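Local coordinates for alpha-L-rhamnosidase (Aspergillus terreus, PDB 6GSZ), which probably hydrolyses terminal non-reducing alpha-L-rhamnose residues in alpha-L-rhamnosides and binds calcium ions, at residues E42-R47 against T79-S84; S70-G75 against V101-L106; A127-I132 against V204-Y209. All blocks are in the same frame, centred on the assembly; numbering follows the deposited sequence.

Interaction 1 of 3, residues E42-R47 against T79-S84; sequences EIEVKR and TVRVRS
Two arginines of T79-S84 pair with two glutamates of E42-R47 directly across adjacent antiparallel strands. In the salt bridge of R81 and E44 the carboxylate and guanidinium planes are 29° apart, and R81 NE gives a 2.7 Å bond to E44 OE2. Beside it, R81 NH2 meets E44 OE1 at 2.9 Å in a nearly straight bond; both oxygens are used on their syn sides. A bend at chi3 (-66°) turns the R81 guanidinium alongside this carboxylate, and W95 adds a cation-pi contact. R83 behaves differently: R83 NE and NH2 both donate to the single oxygen E42 OE1 at 2.8 Å, and that oxygen lies in the guanidinium plane. A water donates to E44 OE2 and, weakly, to T79 O. K46, on the same face, sends NZ to the carbonyls of R47 and H50.

Backbone hydrogen bonds join E42 with R83, E44 with R81 and K46 with T79, one in each direction per pair. I43 with V82 and V45 with V80 form the non-hydrogen-bonded pairs between them.

Apolar contact fills the other face, where I43 CG2 lies 3.9 Å from V80 CG1, and V80 and V82 continue onto strand 3-9. This alternation, with ion pairs on one face and aliphatic residues turned to the core, is characteristic of a beta-sandwich sheet, here in the N-terminal immunoglobulin-like domain.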
loop_
_atom_site.group_PDB
_atom_site.type_symbol
_atom_site.label_atom_id
_atom_site.label_comp_id
_atom_site.label_asym_id
_atom_site.label_seq_id
_atom_site.Cartn_x
_atom_site.Cartn_y
_atom_site.Cartn_z
ATOM N N GLU A 42 32.170 -6.204 -4.095
ATOM C CA GLU A 42 32.852 -4.923 -4.148
ATOM C C GLU A 42 31.798 -3.840 -4.399
ATOM O O GLU A 42 30.960 -3.984 -5.277
ATOM C CB GLU A 42 33.942 -4.908 -5.228
ATOM C CG GLU A 42 35.165 -5.690 -4.800
ATOM C CD GLU A 42 36.281 -5.717 -5.822
ATOM O OE1 GLU A 42 36.054 -5.270 -6.949
ATOM O OE2 GLU A 42 37.357 -6.277 -5.485
ATOM N N ILE A 43 31.897 -2.781 -3.606
ATOM C CA ILE A 43 31.076 -1.568 -3.802
ATOM C C ILE A 43 32.034 -0.425 -4.154
ATOM O O ILE A 43 32.934 -0.105 -3.387
ATOM C CB ILE A 43 30.245 -1.216 -2.561
ATOM C CG1 ILE A 43 29.329 -2.352 -2.141
ATOM C CG2 ILE A 43 29.453 0.062 -2.850
ATOM C CD1 ILE A 43 28.529 -2.133 -0.862
ATOM N N GLU A 44 31.796 0.174 -5.322
ATOM C CA GLU A 44 32.513 1.366 -5.805
ATOM C C GLU A 44 31.686 2.595 -5.431
ATOM O O GLU A 44 30.508 2.682 -5.793
ATOM C CB GLU A 44 32.699 1.278 -7.317
ATOM C CG GLU A 44 33.480 2.445 -7.923
ATOM C CD GLU A 44 33.351 2.428 -9.435
ATOM O OE1 GLU A 44 34.326 2.027 -10.112
ATOM O OE2 GLU A 44 32.235 2.718 -9.924
ATOM N N VAL A 45 32.316 3.511 -4.710
ATOM C CA VAL A 45 31.701 4.773 -4.358
ATOM C C VAL A 45 32.511 5.929 -4.952
ATOM O O VAL A 45 33.688 6.122 -4.604
ATOM C CB VAL A 45 31.584 4.913 -2.832
ATOM C CG1 VAL A 45 30.875 6.215 -2.453
ATOM C CG2 VAL A 45 30.899 3.694 -2.225
ATOM N N LYS A 46 31.851 6.710 -5.822
ATOM C CA LYS A 46 32.492 7.878 -6.490
ATOM C C LYS A 46 31.901 9.179 -5.940
ATOM O O LYS A 46 30.676 9.329 -5.968
ATOM C CB LYS A 46 32.337 7.769 -8.015
ATOM C CG LYS A 46 32.903 8.926 -8.821
ATOM C CD LYS A 46 34.407 9.010 -8.787
ATOM C CE LYS A 46 34.949 10.121 -9.665
ATOM N NZ LYS A 46 34.866 11.432 -8.984
ATOM N N ARG A 47 32.747 10.084 -5.447
ATOM C CA ARG A 47 32.391 11.410 -5.022
ATOM C C ARG A 47 33.035 12.379 -5.999
ATOM O O ARG A 47 34.160 12.130 -6.381
ATOM C CB ARG A 47 32.950 11.651 -3.618
ATOM C CG ARG A 47 31.978 11.231 -2.551
ATOM C CD ARG A 47 32.515 11.533 -1.155
ATOM N NE ARG A 47 31.501 11.237 -0.151
ATOM C CZ ARG A 47 31.447 10.134 0.558
ATOM N NH1 ARG A 47 32.111 9.052 0.158
ATOM N NH2 ARG A 47 30.768 10.123 1.682
ATOM N N THR A 79 27.899 8.261 -6.481
ATOM C CA THR A 79 27.557 7.343 -7.553
ATOM C C THR A 79 28.128 5.980 -7.172
ATOM O O THR A 79 29.268 5.912 -6.794
ATOM C CB THR A 79 28.093 7.838 -8.905
ATOM O OG1 THR A 79 27.514 9.124 -9.127
ATOM C CG2 THR A 79 27.751 6.926 -10.052
ATOM N N VAL A 80 27.297 4.937 -7.287
ATOM C CA VAL A 80 27.620 3.628 -6.731
ATOM C C VAL A 80 27.497 2.570 -7.801
ATOM O O VAL A 80 26.538 2.564 -8.571
ATOM C CB VAL A 80 26.686 3.327 -5.546
ATOM C CG1 VAL A 80 26.894 1.896 -5.069
ATOM C CG2 VAL A 80 26.957 4.299 -4.403
ATOM N N ARG A 81 28.475 1.635 -7.812
ATOM C CA ARG A 81 28.332 0.393 -8.568
ATOM C C ARG A 81 28.720 -0.760 -7.637
ATOM O O ARG A 81 29.455 -0.543 -6.689
ATOM C CB ARG A 81 29.219 0.375 -9.814
ATOM C CG ARG A 81 28.924 1.468 -10.827
ATOM C CD ARG A 81 29.664 1.214 -12.136
ATOM N NE ARG A 81 31.096 1.308 -11.960
ATOM C CZ ARG A 81 31.990 0.805 -12.838
ATOM N NH1 ARG A 81 31.568 0.212 -13.948
ATOM N NH2 ARG A 81 33.292 0.872 -12.577
ATOM N N VAL A 82 28.191 -1.950 -7.935
ATOM C CA VAL A 82 28.482 -3.155 -7.187
ATOM C C VAL A 82 28.870 -4.253 -8.155
ATOM O O VAL A 82 28.333 -4.357 -9.235
ATOM C CB VAL A 82 27.263 -3.578 -6.343
ATOM C CG1 VAL A 82 27.538 -4.848 -5.544
ATOM C CG2 VAL A 82 26.802 -2.428 -5.451
ATOM N N ARG A 83 29.735 -5.159 -7.692
ATOM C CA ARG A 83 29.911 -6.446 -8.373
ATOM C C ARG A 83 30.068 -7.521 -7.305
ATOM O O ARG A 83 30.505 -7.268 -6.219
ATOM C CB ARG A 83 31.059 -6.436 -9.385
ATOM C CG ARG A 83 32.419 -6.161 -8.793
ATOM C CD ARG A 83 33.475 -6.227 -9.900
ATOM N NE ARG A 83 34.791 -5.999 -9.356
ATOM C CZ ARG A 83 35.918 -6.163 -10.038
ATOM N NH1 ARG A 83 35.886 -6.553 -11.310
ATOM N NH2 ARG A 83 37.063 -5.942 -9.423
ATOM N N SER A 84 29.662 -8.710 -7.702
ATOM C CA SER A 84 29.522 -9.838 -6.813
ATOM C C SER A 84 30.353 -11.015 -7.356
ATOM O O SER A 84 30.374 -11.268 -8.555
ATOM C CB SER A 84 28.058 -10.162 -6.672
ATOM O OG SER A 84 27.883 -11.326 -5.902
HETATM O O HOH W 1 30.460 4.552 -9.110
#

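Interaction 2 of 3, residues S70-G75 against V101-L106; sequences SPLQSG and VEPGLL
L72 lies across P103 at about a right angle and can be followed outward from its backbone. Its CB meets the CG-CD edge of the proline ring, 3.5 Å from P103 CG and slightly farther from P103 CD. With CG anti to the carbonyl carbon (chi1 -63°), the branch carries on past the ring's edge toward V101, two residues earlier in the strand. There L72 CD1 reaches V101 CG1 at 4.0 Å, with V101 CG2 and P103 CD barely more distant. CD2 takes the other branch and packs against the guanidinium of R47. A78 of strand 78-86 also touches this buried leucine.

In the immunoglobulin-like fold of the N-terminal domain, this is where the irregular connection between strands 53-58 and 78-86 passes over the end of strand 99-103, the runs 72-75 and 101-106 heading 78° apart.

Past L72 the contact becomes polar. Q73 O faces the P103 ring, 3.5 Å from P103 CD. S74 OG donates to G104 O over 2.7 Å, tilted from the carbonyl plane. L106 CD1 packs beside the same serine, 3.9 Å from S74 N. One residue on, G75 N donates to P103 O at 2.9 Å from well above the carbonyl plane; the backbone here takes a positive phi (74°), which favours glycine. A water donates both to G75 O and to E102 OE2, each at 2.8 Å, while that carboxylate oxygen also holds a salt bridge to R148 NE.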
loop_
_atom_site.group_PDB
_atom_site.type_symbol
_atom_site.label_atom_id
_atom_site.label_comp_id
_atom_site.label_asym_id
_atom_site.label_seq_id
_atom_site.Cartn_x
_atom_site.Cartn_y
_atom_site.Cartn_z
ATOM N N SER A 70 32.430 6.838 4.153
ATOM C CA SER A 70 32.106 7.794 5.193
ATOM C C SER A 70 30.654 8.258 4.996
ATOM O O SER A 70 30.098 8.168 3.902
ATOM C CB SER A 70 33.047 8.971 5.165
ATOM O OG SER A 70 33.066 9.508 3.868
ATOM N N PRO A 71 29.995 8.706 6.066
ATOM C CA PRO A 71 28.607 9.197 5.955
ATOM C C PRO A 71 28.431 10.299 4.910
ATOM O O PRO A 71 29.306 11.150 4.737
ATOM C CB PRO A 71 28.281 9.711 7.357
ATOM C CG PRO A 71 29.260 8.978 8.263
ATOM C CD PRO A 71 30.517 8.818 7.437
ATOM N N LEU A 72 27.345 10.206 4.162
ATOM C CA LEU A 72 26.979 11.256 3.214
ATOM C C LEU A 72 26.438 12.478 3.967
ATOM O O LEU A 72 25.750 12.370 4.957
ATOM C CB LEU A 72 25.933 10.719 2.235
ATOM C CG LEU A 72 26.404 9.569 1.350
ATOM C CD1 LEU A 72 25.225 8.845 0.745
ATOM C CD2 LEU A 72 27.337 10.078 0.266
ATOM N N GLN A 73 26.807 13.650 3.467
ATOM C CA GLN A 73 26.275 14.924 3.997
ATOM C C GLN A 73 24.933 15.282 3.318
ATOM O O GLN A 73 24.607 14.810 2.218
ATOM C CB GLN A 73 27.361 15.991 3.786
ATOM C CG GLN A 73 28.620 15.706 4.595
ATOM C CD GLN A 73 29.646 16.805 4.496
ATOM O OE1 GLN A 73 29.314 17.957 4.276
ATOM N NE2 GLN A 73 30.903 16.456 4.663
ATOM N N SER A 74 24.219 16.258 3.902
ATOM C CA SER A 74 23.012 16.804 3.291
ATOM C C SER A 74 23.341 17.321 1.891
ATOM O O SER A 74 24.311 18.107 1.723
ATOM C CB SER A 74 22.490 17.930 4.166
ATOM O OG SER A 74 21.411 18.586 3.499
ATOM N N GLY A 75 22.558 16.904 0.889
ATOM C CA GLY A 75 22.766 17.354 -0.476
ATOM C C GLY A 75 23.970 16.758 -1.188
ATOM O O GLY A 75 24.257 17.145 -2.331
ATOM N N VAL A 101 22.918 8.133 -4.988
ATOM C CA VAL A 101 22.330 8.241 -3.660
ATOM C C VAL A 101 22.699 9.601 -3.062
ATOM O O VAL A 101 23.817 10.044 -3.198
ATOM C CB VAL A 101 22.768 7.058 -2.778
ATOM C CG1 VAL A 101 24.280 6.947 -2.666
ATOM C CG2 VAL A 101 22.136 7.129 -1.400
ATOM N N GLU A 102 21.711 10.285 -2.470
ATOM C CA GLU A 102 21.926 11.666 -2.011
ATOM C C GLU A 102 20.966 11.960 -0.871
ATOM O O GLU A 102 19.745 11.886 -1.062
ATOM C CB GLU A 102 21.604 12.589 -3.184
ATOM C CG GLU A 102 21.768 14.049 -2.862
ATOM C CD GLU A 102 21.495 14.948 -4.062
ATOM O OE1 GLU A 102 21.837 14.559 -5.204
ATOM O OE2 GLU A 102 20.905 16.057 -3.857
ATOM N N PRO A 103 21.448 12.282 0.332
ATOM C CA PRO A 103 20.546 12.687 1.398
ATOM C C PRO A 103 19.897 14.044 1.117
ATOM O O PRO A 103 20.466 14.899 0.422
ATOM C CB PRO A 103 21.442 12.779 2.630
ATOM C CG PRO A 103 22.632 11.910 2.278
ATOM C CD PRO A 103 22.851 12.191 0.806
ATOM N N GLY A 104 18.741 14.231 1.760
ATOM C CA GLY A 104 17.998 15.488 1.724
ATOM C C GLY A 104 18.488 16.477 2.772
ATOM O O GLY A 104 19.672 16.607 3.040
ATOM N N LEU A 105 17.538 17.259 3.275
ATOM C CA LEU A 105 17.780 18.276 4.286
ATOM C C LEU A 105 17.567 17.650 5.665
ATOM O O LEU A 105 16.438 17.292 6.028
ATOM C CB LEU A 105 16.823 19.458 4.041
ATOM C CG LEU A 105 16.899 20.101 2.670
ATOM C CD1 LEU A 105 16.006 21.325 2.615
ATOM C CD2 LEU A 105 18.316 20.521 2.318
ATOM N N LEU A 106 18.676 17.411 6.371
ATOM C CA LEU A 106 18.632 16.487 7.501
ATOM C C LEU A 106 18.337 17.147 8.853
ATOM O O LEU A 106 17.919 16.477 9.779
ATOM C CB LEU A 106 19.962 15.743 7.590
ATOM C CG LEU A 106 20.399 14.994 6.342
ATOM C CD1 LEU A 106 21.828 14.491 6.483
ATOM C CD2 LEU A 106 19.453 13.844 6.105
HETATM O O HOH W 2 22.609 18.206 -4.323
#

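Interaction 3 of 3, residues A127-I132 against V204-Y209; sequences ATHRPI and VGEGWY
I132 and V204 form an antiparallel hydrogen-bonded pair, I132 N donating to V204 O at 3.0 Å and V204 N to I132 O at 2.9 Å, while P131 CA lies 4.5 Å from G205 CA. Beyond this pair the chains separate, and a water bridges the gap by donating to H129 O and accepting from E206 N.

The side chain of E206 takes over from there. Its CG sits between the backbone N and the carbonyl carbon (chi1 66°), and the rest of the chain runs extended to the loop. OE1 accepts two bonds from the same face of the carboxylate: one from H129 N, 3.0 Å long and almost straight, on the syn side but tilted out of the carboxylate plane, the other from T128 OG1, also 3.0 Å, from above the plane. Two donors thus fix the buried carboxylate and tie down the loop before strand 132-140. The H129 ring, turned 81° from that carboxylate, is oriented by E124 at ND1 and N221 at NE2, with A127 O lying over one face. P131 CB packs at 3.3 Å against V204 O.

The pairing of strand 132-140 with strand 196-205, continued past its end by a glutamate holding the entering loop, belongs to an antiparallel sheet of a beta-sandwich, consistent with the galactose-binding-like N-terminal domain of alpha-L-rhamnosidases.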
loop_
_atom_site.group_PDB
_atom_site.type_symbol
_atom_site.label_atom_id
_atom_site.label_comp_id
_atom_site.label_asym_id
_atom_site.label_seq_id
_atom_site.Cartn_x
_atom_site.Cartn_y
_atom_site.Cartn_z
ATOM N N ALA A 127 -15.630 25.974 6.101
ATOM C CA ALA A 127 -15.850 25.693 4.668
ATOM C C ALA A 127 -14.573 25.163 4.019
ATOM O O ALA A 127 -13.470 25.394 4.516
ATOM C CB ALA A 127 -16.379 26.916 3.927
ATOM N N THR A 128 -14.744 24.545 2.849
ATOM C CA THR A 128 -13.619 24.049 2.102
ATOM C C THR A 128 -12.702 25.194 1.676
ATOM O O THR A 128 -13.120 26.343 1.501
ATOM C CB THR A 128 -14.101 23.210 0.908
ATOM O OG1 THR A 128 -13.005 22.514 0.341
ATOM C CG2 THR A 128 -14.744 23.994 -0.208
ATOM N N HIS A 129 -11.429 24.894 1.490
ATOM C CA HIS A 129 -10.413 25.873 1.161
ATOM C C HIS A 129 -10.148 25.891 -0.336
ATOM O O HIS A 129 -9.671 24.923 -0.935
ATOM C CB HIS A 129 -9.124 25.606 1.925
ATOM C CG HIS A 129 -9.311 25.662 3.394
ATOM N ND1 HIS A 129 -9.755 26.808 4.028
ATOM C CD2 HIS A 129 -9.234 24.728 4.352
ATOM C CE1 HIS A 129 -9.873 26.589 5.319
ATOM N NE2 HIS A 129 -9.522 25.298 5.551
ATOM N N ARG A 130 -10.387 27.036 -0.945
ATOM C CA ARG A 130 -10.037 27.230 -2.341
ATOM C C ARG A 130 -8.513 27.181 -2.488
ATOM O O ARG A 130 -7.800 27.801 -1.703
ATOM C CB ARG A 130 -10.564 28.584 -2.814
ATOM C CG ARG A 130 -10.281 28.793 -4.292
ATOM C CD ARG A 130 -11.149 29.898 -4.826
ATOM N NE ARG A 130 -10.851 30.151 -6.241
ATOM C CZ ARG A 130 -11.336 31.213 -6.883
ATOM N NH1 ARG A 130 -12.199 32.012 -6.263
ATOM N NH2 ARG A 130 -10.960 31.445 -8.138
ATOM N N PRO A 131 -7.948 26.428 -3.454
ATOM C CA PRO A 131 -6.498 26.368 -3.584
ATOM C C PRO A 131 -5.869 27.740 -3.806
ATOM O O PRO A 131 -6.515 28.661 -4.396
ATOM C CB PRO A 131 -6.309 25.451 -4.795
ATOM C CG PRO A 131 -7.492 24.524 -4.674
ATOM C CD PRO A 131 -8.624 25.463 -4.349
ATOM N N ILE A 132 -4.635 27.893 -3.347
ATOM C CA ILE A 132 -3.880 29.116 -3.452
ATOM C C ILE A 132 -2.665 28.898 -4.347
ATOM O O ILE A 132 -1.960 27.878 -4.181
ATOM C CB ILE A 132 -3.454 29.617 -2.067
ATOM C CG1 ILE A 132 -4.682 29.934 -1.209
ATOM C CG2 ILE A 132 -2.454 30.741 -2.204
ATOM C CD1 ILE A 132 -5.457 31.117 -1.641
ATOM N N VAL A 204 -1.345 25.082 -3.975
ATOM C CA VAL A 204 -1.590 24.330 -2.769
ATOM C C VAL A 204 -3.080 24.128 -2.579
ATOM O O VAL A 204 -3.822 25.083 -2.613
ATOM C CB VAL A 204 -0.963 24.955 -1.520
ATOM C CG1 VAL A 204 -1.302 24.191 -0.235
ATOM C CG2 VAL A 204 0.541 25.078 -1.687
ATOM N N GLY A 205 -3.489 22.887 -2.357
ATOM C CA GLY A 205 -4.838 22.468 -2.009
ATOM C C GLY A 205 -4.924 21.872 -0.618
ATOM O O GLY A 205 -3.890 21.651 0.012
ATOM N N GLU A 206 -6.159 21.642 -0.125
ATOM C CA GLU A 206 -6.328 21.325 1.305
ATOM C C GLU A 206 -5.893 19.879 1.627
ATOM O O GLU A 206 -5.456 19.629 2.740
ATOM C CB GLU A 206 -7.771 21.601 1.727
ATOM C CG GLU A 206 -8.793 20.709 1.080
ATOM C CD GLU A 206 -10.230 20.979 1.427
ATOM O OE1 GLU A 206 -10.523 22.109 1.905
ATOM O OE2 GLU A 206 -11.085 20.068 1.155
ATOM N N GLY A 207 -6.141 18.939 0.721
ATOM C CA GLY A 207 -5.848 17.544 1.004
ATOM C C GLY A 207 -6.458 17.073 2.309
ATOM O O GLY A 207 -7.618 17.328 2.646
ATOM N N TRP A 208 -5.696 16.196 2.962
ATOM C CA TRP A 208 -6.006 15.662 4.266
ATOM C C TRP A 208 -5.692 16.643 5.397
ATOM O O TRP A 208 -6.241 16.530 6.495
ATOM C CB TRP A 208 -5.206 14.355 4.478
ATOM C CG TRP A 208 -5.503 13.253 3.509
ATOM C CD1 TRP A 208 -6.504 12.329 3.604
ATOM C CD2 TRP A 208 -4.795 12.944 2.294
ATOM N NE1 TRP A 208 -6.444 11.445 2.556
ATOM C CE2 TRP A 208 -5.385 11.779 1.757
ATOM C CE3 TRP A 208 -3.664 13.475 1.661
ATOM C CZ2 TRP A 208 -4.923 11.187 0.590
ATOM C CZ3 TRP A 208 -3.185 12.862 0.519
ATOM C CH2 TRP A 208 -3.800 11.718 0.002
ATOM N N TYR A 209 -4.712 17.545 5.160
ATOM C CA TYR A 209 -4.222 18.445 6.224
ATOM C C TYR A 209 -5.369 19.313 6.792
ATOM O O TYR A 209 -5.518 19.474 8.006
ATOM C CB TYR A 209 -3.063 19.304 5.680
ATOM C CG TYR A 209 -2.208 19.922 6.760
ATOM C CD1 TYR A 209 -2.545 21.143 7.340
ATOM C CD2 TYR A 209 -1.098 19.255 7.235
ATOM C CE1 TYR A 209 -1.786 21.675 8.370
ATOM C CE2 TYR A 209 -0.320 19.796 8.232
ATOM C CZ TYR A 209 -0.657 21.000 8.798
ATOM O OH TYR A 209 0.089 21.501 9.826
HETATM O O HOH W 3 -8.329 22.537 -1.880
#

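Overall arrangement
Interactions 1 and 2 belong to one immunoglobulin-like domain, their centres about 17 Å apart. Strands 38-46, 78-86 and 99-103 lie side by side in its mixed sheet, so V80 of interaction 1 packs against V101 of interaction 2; R47 NH2 also reaches S70 O in a probable hydrogen bond. Their segments alternate along the chain, 42-47, 70-75, 79-84, 101-106. Interaction 3 follows later in sequence, in a separate antiparallel sheet containing strands 132-140 and 196-205. Its centre is about 44 Å from that of interaction 1 and about 32 Å from that of interaction 2, without touching either. The contacts thus fall in two beta-rich modules, both earlier in the chain than the helical glycosidase domain.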